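Local coordinates for DegV family protein (Streptococcus agalactiae, PDB 3LUP) that binds a long-chain fatty acid, held here as elaidic acid, and may play a role in lipid transport or fatty acid metabolism, at residues L90-A93 with A94-G98. Sequence-based numbering, arbitrary orientation.
Sequences LFIA and AGISG. With ELA (Elaidic acid), chain B.
Ala93 and Ile96 close a type I beta turn, Ala93-Ala94-Gly95-Ile96, in the loop that leads from parallel strand 86-89 to helix 99-103. The evidence is twofold: Ile96 N donates to Ala93 O over 3.1 Å, and Ala94 and Gly95, the two middle residues, both have backbone angles of the right-handed helical region. The N-H points almost straight at the oxygen (165°), yet the donor sits 57° out of the carbonyl plane. On the same turn, the methyl Ala93 CB lies 3.7 Å from Ile96 CG1, so this pair meets through both backbone and side chain.

Ile92, just before the turn, reaches the same isoleucine. Its CG1 branch, trans to the backbone N (chi1 -172°), approaches Ile96 CD1 to 3.5 Å, the two side chains crossing at a slant. The touching ends form a piece of the fatty-acid pocket wall: Ile92 CD1 stands 3.7 Å from C6 of elaidic acid, while Ile96 CD1 stands 3.7 Å from C10, so the two neighbouring CD1 methyls meet the acyl chain four carbons apart. Ser97 OG lies beside C4 of the ligand, nearer its carboxylate end. Arg175 ties turn and ligand together, bonding Ile96 O through NH1 and the fatty acid through NH2; Asp119 OD1 accepts a bond from Ala94 N. Between the carbonyls of Ile92 and Ser97, water 1, although other acceptors compete for its protons, is placed to donate to Ile92 O at 2.8 Å and to Ser97 O at 2.9 Å.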
loop_
_atom_site.group_PDB
_atom_site.type_symbol
_atom_site.label_atom_id
_atom_site.label_comp_id
_atom_site.label_asym_id
_atom_site.label_seq_id
_atom_site.Cartn_x
_atom_site.Cartn_y
_atom_site.Cartn_z
ATOM N N LEU A 90 -0.625 -4.867 10.279
ATOM C CA LEU A 90 -0.710 -4.936 8.807
ATOM C C LEU A 90 0.004 -3.744 8.144
ATOM O O LEU A 90 -0.596 -2.697 7.857
ATOM C CB LEU A 90 -2.166 -5.015 8.351
ATOM C CG LEU A 90 -2.959 -6.268 8.716
ATOM C CD1 LEU A 90 -4.403 -6.104 8.264
ATOM C CD2 LEU A 90 -2.343 -7.512 8.101
ATOM N N PHE A 91 1.300 -3.927 7.919
ATOM C CA PHE A 91 2.152 -2.862 7.435
ATOM C C PHE A 91 2.551 -3.058 5.977
ATOM O O PHE A 91 2.370 -4.145 5.398
ATOM C CB PHE A 91 3.408 -2.760 8.300
ATOM C CG PHE A 91 3.124 -2.679 9.769
ATOM C CD1 PHE A 91 2.633 -1.499 10.330
ATOM C CD2 PHE A 91 3.343 -3.783 10.589
ATOM C CE1 PHE A 91 2.349 -1.423 11.680
ATOM C CE2 PHE A 91 3.081 -3.723 11.940
ATOM C CZ PHE A 91 2.574 -2.538 12.498
ATOM N N ILE A 92 3.088 -1.979 5.405
ATOM C CA ILE A 92 3.749 -1.963 4.102
ATOM C C ILE A 92 4.534 -3.267 3.756
ATOM O O ILE A 92 5.197 -3.868 4.617
ATOM C CB ILE A 92 4.644 -0.688 4.021
ATOM C CG1 ILE A 92 5.224 -0.479 2.627
ATOM C CG2 ILE A 92 5.758 -0.716 5.064
ATOM C CD1 ILE A 92 5.445 0.991 2.283
ATOM N N ALA A 93 4.421 -3.701 2.496
ATOM C CA ALA A 93 5.127 -4.878 1.951
ATOM C C ALA A 93 6.586 -5.055 2.377
ATOM O O ALA A 93 7.391 -4.138 2.244
ATOM C CB ALA A 93 5.059 -4.836 0.427
ATOM N N ALA A 94 6.931 -6.251 2.849
ATOM C CA ALA A 94 8.335 -6.654 3.104
ATOM C C ALA A 94 9.282 -6.393 1.921
ATOM O O ALA A 94 10.454 -6.091 2.119
ATOM C CB ALA A 94 8.397 -8.140 3.493
ATOM N N GLY A 95 8.761 -6.521 0.694
ATOM C CA GLY A 95 9.545 -6.361 -0.533
ATOM C C GLY A 95 9.833 -4.928 -0.961
ATOM O O GLY A 95 10.525 -4.700 -1.956
ATOM N N ILE A 96 9.297 -3.954 -0.230
ATOM C CA ILE A 96 9.526 -2.545 -0.568
ATOM C C ILE A 96 9.990 -1.723 0.632
ATOM O O ILE A 96 9.978 -0.492 0.589
ATOM C CB ILE A 96 8.273 -1.884 -1.212
ATOM C CG1 ILE A 96 7.121 -1.793 -0.213
ATOM C CG2 ILE A 96 7.849 -2.633 -2.486
ATOM C CD1 ILE A 96 5.960 -1.016 -0.728
ATOM N N SER A 97 10.404 -2.419 1.690
ATOM C CA SER A 97 10.792 -1.807 2.958
ATOM C C SER A 97 11.138 -2.935 3.905
ATOM O O SER A 97 10.398 -3.924 3.987
ATOM C CB SER A 97 9.634 -1.005 3.556
ATOM O OG SER A 97 10.095 -0.162 4.580
ATOM N N GLY A 98 12.251 -2.786 4.625
ATOM C CA GLY A 98 12.685 -3.795 5.581
ATOM C C GLY A 98 12.036 -3.646 6.935
ATOM O O GLY A 98 12.496 -4.224 7.917
HETATM C CA ELA B . 12.114 2.285 3.694
HETATM C C ELA B . 13.593 2.684 3.733
HETATM O O ELA B . 14.111 3.493 2.907
HETATM C C3 ELA B . 11.152 3.448 3.924
HETATM C C4 ELA B . 9.734 2.948 4.179
HETATM C C5 ELA B . 8.708 3.536 3.190
HETATM C C6 ELA B . 8.650 2.726 1.888
HETATM C C7 ELA B . 7.970 3.378 0.690
HETATM C C8 ELA B . 8.064 2.455 -0.530
HETATM C C9 ELA B . 6.813 2.536 -1.395
HETATM C C10 ELA B . 6.761 1.952 -2.757
HETATM C C11 ELA B . 5.777 2.504 -3.770
HETATM C C12 ELA B . 4.978 1.412 -4.469
HETATM C C13 ELA B . 3.508 1.399 -4.083
HETATM C C14 ELA B . 2.598 0.913 -5.203
HETATM C C15 ELA B . 1.129 1.021 -4.769
HETATM C C16 ELA B . 0.157 0.269 -5.680
HETATM C C17 ELA B . -0.557 -0.845 -4.923
HETATM C C18 ELA B . -2.012 -1.002 -5.349
HETATM O OXT ELA B . 14.330 2.174 4.608
HETATM O O HOH W 1 7.878 -3.540 5.385
#